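PDB 3S4L: CRISPR-associated endonuclease Cas3-HD, which cleaves single-stranded DNA in a magnesium-dependent manner, and single-stranded RNA without needing a cation, as a nuclease of CRISPR interference. Local coordinates for residues S95-Y98 against T99-L103; L118-M121 against L122-E125. One frame throughout, in Å; residues are numbered along the deposited sequence.

Interaction 1 (S95-Y98 against T99-L103)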
loop_
_atom_site.group_PDB
_atom_site.type_symbol
_atom_site.label_atom_id
_atom_site.label_comp_id
_atom_site.label_asym_id
_atom_site.label_seq_id
_atom_site.Cartn_x
_atom_site.Cartn_y
_atom_site.Cartn_z
ATOM N N SER A 95 5.277 -1.058 -0.707
ATOM C CA SER A 95 3.996 -0.412 -1.049
ATOM C C SER A 95 3.644 0.721 -0.066
ATOM O O SER A 95 3.272 1.829 -0.483
ATOM C CB SER A 95 2.841 -1.428 -1.076
ATOM O OG SER A 95 3.011 -2.453 -2.045
ATOM N N ALA A 96 3.760 0.432 1.231
ATOM C CA ALA A 96 3.438 1.406 2.276
ATOM C C ALA A 96 4.219 2.700 2.100
ATOM O O ALA A 96 3.686 3.798 2.309
ATOM C CB ALA A 96 3.683 0.819 3.671
ATOM N N TYR A 97 5.484 2.565 1.722
ATOM C CA TYR A 97 6.355 3.722 1.506
ATOM C C TYR A 97 5.829 4.605 0.394
ATOM O O TYR A 97 5.642 5.795 0.602
ATOM C CB TYR A 97 7.789 3.283 1.199
ATOM C CG TYR A 97 8.730 4.412 0.779
ATOM C CD1 TYR A 97 9.467 5.122 1.724
ATOM C CD2 TYR A 97 8.922 4.726 -0.565
ATOM C CE1 TYR A 97 10.364 6.139 1.345
ATOM C CE2 TYR A 97 9.797 5.747 -0.954
ATOM C CZ TYR A 97 10.515 6.447 0.007
ATOM O OH TYR A 97 11.380 7.449 -0.378
ATOM N N TYR A 98 5.568 4.035 -0.782
ATOM C CA TYR A 98 5.071 4.860 -1.885
ATOM C C TYR A 98 3.648 5.379 -1.628
ATOM O O TYR A 98 3.285 6.491 -2.036
ATOM C CB TYR A 98 5.142 4.120 -3.217
ATOM C CG TYR A 98 6.539 4.013 -3.727
ATOM C CD1 TYR A 98 7.185 5.124 -4.260
ATOM C CD2 TYR A 98 7.232 2.805 -3.659
ATOM C CE1 TYR A 98 8.498 5.037 -4.713
ATOM C CE2 TYR A 98 8.537 2.699 -4.132
ATOM C CZ TYR A 98 9.158 3.816 -4.646
ATOM O OH TYR A 98 10.432 3.705 -5.102
ATOM N N THR A 99 2.848 4.566 -0.953
ATOM C CA THR A 99 1.474 4.947 -0.669
ATOM C C THR A 99 1.482 6.186 0.192
ATOM O O THR A 99 0.740 7.137 -0.052
ATOM C CB THR A 99 0.707 3.819 0.037
ATOM O OG1 THR A 99 0.574 2.709 -0.860
ATOM C CG2 THR A 99 -0.676 4.297 0.470
ATOM N N TYR A 100 2.337 6.180 1.203
ATOM C CA TYR A 100 2.380 7.296 2.116
ATOM C C TYR A 100 2.697 8.600 1.379
ATOM O O TYR A 100 1.996 9.602 1.547
ATOM C CB TYR A 100 3.409 7.063 3.217
ATOM C CG TYR A 100 3.526 8.274 4.100
ATOM C CD1 TYR A 100 4.482 9.252 3.854
ATOM C CD2 TYR A 100 2.654 8.459 5.161
ATOM C CE1 TYR A 100 4.581 10.391 4.673
ATOM C CE2 TYR A 100 2.737 9.581 5.977
ATOM C CZ TYR A 100 3.703 10.541 5.730
ATOM O OH TYR A 100 3.782 11.646 6.547
ATOM N N HIS A 101 3.766 8.611 0.588
ATOM C CA HIS A 101 4.174 9.877 -0.041
ATOM C C HIS A 101 3.145 10.356 -1.053
ATOM O O HIS A 101 2.853 11.542 -1.149
ATOM C CB HIS A 101 5.570 9.791 -0.663
ATOM C CG HIS A 101 6.647 9.629 0.351
ATOM N ND1 HIS A 101 7.037 10.654 1.186
ATOM C CD2 HIS A 101 7.381 8.548 0.710
ATOM C CE1 HIS A 101 7.980 10.215 2.001
ATOM N NE2 HIS A 101 8.207 8.940 1.732
ATOM N N ILE A 102 2.572 9.414 -1.784
ATOM C CA ILE A 102 1.548 9.762 -2.743
ATOM C C ILE A 102 0.283 10.278 -2.040
ATOM O O ILE A 102 -0.286 11.266 -2.483
ATOM C CB ILE A 102 1.276 8.612 -3.714
ATOM C CG1 ILE A 102 2.428 8.546 -4.720
ATOM C CG2 ILE A 102 -0.059 8.829 -4.450
ATOM C CD1 ILE A 102 2.763 7.166 -5.167
ATOM N N LEU A 103 -0.128 9.664 -0.927
ATOM C CA LEU A 103 -1.292 10.173 -0.194
ATOM C C LEU A 103 -1.050 11.574 0.354
ATOM O O LEU A 103 -1.939 12.427 0.328
ATOM C CB LEU A 103 -1.709 9.227 0.935
ATOM C CG LEU A 103 -2.363 7.901 0.524
ATOM C CD1 LEU A 103 -2.585 7.024 1.768
ATOM C CD2 LEU A 103 -3.680 8.171 -0.217
#
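His101 turns its ring edge onto one face of Tyr97, four residues back on the same helix, a T-shaped pair with centroids 4.8 Å apart and planes at 67°. The CD2-NE2 side of the imidazole does the touching: His101 CD2 stands over the middle of the phenol ring and His101 NE2 lies 3.6 Å from Tyr97 CE1. Two different first torsions bring the rings together, CG of Tyr97 being anti to the backbone N (chi1 172°) and CG of His101 anti to its carbonyl carbon (chi1 -67°). Sequence neighbours meet face-on as well: Tyr97 CD2 sits over one face of the Tyr98 ring, and Tyr100 CD1 over one face of His101.

Among the polar contacts, Ser95 O is gripped twice by Thr99. The backbone N of Thr99 comes almost straight onto the carbonyl at 2.8 Å, while Thr99 OG1 donates to Ser95 O from above the carbonyl plane at 2.9 Å. This second bond fixes the rotation of the threonine and folds its hydroxyl back on the helix. Tyr100 N to Ala96 O and Ile102 N to Tyr98 O continue the i to i+4 series; His101 N to Tyr97 O is weak at 3.4 Å.

Apolar contact is slight, with Ile102 CD1 4.3 Å from Tyr98 CB. Phe159 meets the ring of Tyr98 and Phe187 that of Tyr100, while Thr99 and Ile102 pack on Leu65 of helix 52-65. Ser95 OG bonds to His66 O and Gly69 N, close in sequence to the metal ligand Asp67.

Such i to i+4 pairing marks a regular alpha-helix, here helix 91-107 of the mainly helical HD domain, whose first residue, His91, binds the catalytic metal.

Interaction 2 (L118-M121 against L122-E125). With CA (calcium ion), chain C.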
loop_
_atom_site.group_PDB
_atom_site.type_symbol
_atom_site.label_atom_id
_atom_site.label_comp_id
_atom_site.label_asym_id
_atom_site.label_seq_id
_atom_site.Cartn_x
_atom_site.Cartn_y
_atom_site.Cartn_z
ATOM N N LEU A 118 -0.291 2.544 6.506
ATOM C CA LEU A 118 -0.363 1.470 7.491
ATOM C C LEU A 118 -1.322 0.369 7.041
ATOM O O LEU A 118 -1.063 -0.810 7.241
ATOM C CB LEU A 118 -0.825 2.030 8.840
ATOM C CG LEU A 118 -0.862 1.060 10.024
ATOM C CD1 LEU A 118 0.501 0.389 10.204
ATOM C CD2 LEU A 118 -1.274 1.802 11.284
ATOM N N THR A 119 -2.433 0.761 6.429
ATOM C CA THR A 119 -3.388 -0.209 5.926
ATOM C C THR A 119 -2.702 -1.054 4.862
ATOM O O THR A 119 -2.829 -2.287 4.836
ATOM C CB THR A 119 -4.603 0.502 5.309
ATOM O OG1 THR A 119 -5.261 1.267 6.323
ATOM C CG2 THR A 119 -5.573 -0.509 4.727
ATOM N N VAL A 120 -1.974 -0.367 3.984
ATOM C CA VAL A 120 -1.227 -1.008 2.924
ATOM C C VAL A 120 -0.100 -1.910 3.475
ATOM O O VAL A 120 0.165 -2.991 2.942
ATOM C CB VAL A 120 -0.646 0.039 1.972
ATOM C CG1 VAL A 120 0.536 -0.554 1.205
ATOM C CG2 VAL A 120 -1.734 0.553 1.014
ATOM N N MET A 121 0.553 -1.456 4.544
ATOM C CA MET A 121 1.639 -2.203 5.164
ATOM C C MET A 121 1.078 -3.461 5.820
ATOM O O MET A 121 1.783 -4.435 6.061
ATOM C CB MET A 121 2.336 -1.331 6.214
ATOM C CG MET A 121 3.760 -1.784 6.586
ATOM S SD MET A 121 4.372 -0.985 8.084
ATOM C CE MET A 121 4.984 0.556 7.432
ATOM N N LEU A 122 -0.213 -3.444 6.095
ATOM C CA LEU A 122 -0.836 -4.540 6.809
ATOM C C LEU A 122 -1.878 -5.239 5.936
ATOM O O LEU A 122 -2.710 -5.966 6.452
ATOM C CB LEU A 122 -1.505 -4.009 8.092
ATOM C CG LEU A 122 -0.682 -3.849 9.382
ATOM C CD1 LEU A 122 0.715 -3.301 9.143
ATOM C CD2 LEU A 122 -1.418 -2.986 10.414
ATOM N N HIS A 123 -1.839 -5.042 4.618
ATOM C CA HIS A 123 -2.919 -5.589 3.791
ATOM C C HIS A 123 -2.855 -7.101 3.654
ATOM O O HIS A 123 -3.734 -7.706 3.034
ATOM C CB HIS A 123 -3.046 -4.898 2.421
ATOM C CG HIS A 123 -1.979 -5.278 1.438
ATOM N ND1 HIS A 123 -0.854 -4.505 1.231
ATOM C CD2 HIS A 123 -1.874 -6.332 0.594
ATOM C CE1 HIS A 123 -0.104 -5.060 0.295
ATOM N NE2 HIS A 123 -0.692 -6.179 -0.096
ATOM N N HIS A 124 -1.835 -7.725 4.232
ATOM C CA HIS A 124 -1.833 -9.184 4.217
ATOM C C HIS A 124 -2.342 -9.893 5.465
ATOM O O HIS A 124 -2.895 -10.987 5.352
ATOM C CB HIS A 124 -0.534 -9.773 3.667
ATOM C CG HIS A 124 -0.558 -9.873 2.184
ATOM N ND1 HIS A 124 -1.242 -10.869 1.528
ATOM C CD2 HIS A 124 -0.102 -9.032 1.227
ATOM C CE1 HIS A 124 -1.162 -10.671 0.224
ATOM N NE2 HIS A 124 -0.464 -9.572 0.017
ATOM N N GLU A 125 -2.197 -9.267 6.630
ATOM C CA GLU A 125 -2.806 -9.790 7.849
ATOM C C GLU A 125 -4.329 -9.962 7.679
ATOM O O GLU A 125 -4.982 -9.144 7.039
ATOM C CB GLU A 125 -2.457 -8.876 9.019
HETATM CA CA CA C . -0.192 -7.935 -1.607
HETATM O O HOH W 1 0.882 -7.148 5.381
HETATM O O HOH W 2 -0.389 -10.022 -3.498
HETATM O O HOH W 3 -2.312 -7.964 -2.546
#
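Val120 O takes a hydrogen bond, modelled at only 2.5 Å, from His123 ND1, in the carbonyl plane and on a lone pair, although the acceptor lies 22° out of the imidazole plane. This is the end of helix 110-121 in the HD nuclease fold, where the chain leaves helical geometry at Leu122 and delivers two consecutive histidines to the metal. With CG of His123 between its backbone N and carbonyl carbon (chi1 75°), the ring lies beside Val120 and its far nitrogen faces the ion. The helix carbonyl thus sets the rotation of a metal ligand and would probably strengthen its donation.

Leu122 N closes the last turn on Thr119 O at 3.1 Å, approaching from above that carbonyl plane, and has a weak second bond to Leu118 O. On the apolar side, Leu122 CD1 meets Leu118 CD1 at 3.8 Å, with Met121 CB also against it. One water bridges Met121 O and His124 N, tying the turn to the second histidine.

Asp67 and His91 complete the protein ligands of the calcium ion, which His123 NE2 binds at 2.4 Å and His124 NE2 at 2.3 Å.

Interaction 1 comes first along the chain, in the middle of helix 91-107; interaction 2 follows at the end of the next helix, 110-121. Their centres lie 12 Å apart, yet the two helices pack directly: Val120 CG1 reaches Ser95 CB at 3.4 Å, and Ala96 CB meets Met121 CB at 3.6 Å. Val120 CG2 also packs against Thr99 OG1. Val120 and Met121, in the last turn before the histidine pair, therefore rest on the helix that starts with His91. Both contacts belong to one HD domain, and this packing probably helps bring His91 and, from just after helix 110-121, His123 and His124 to a common metal, with Asp67 contributed from earlier in the chain.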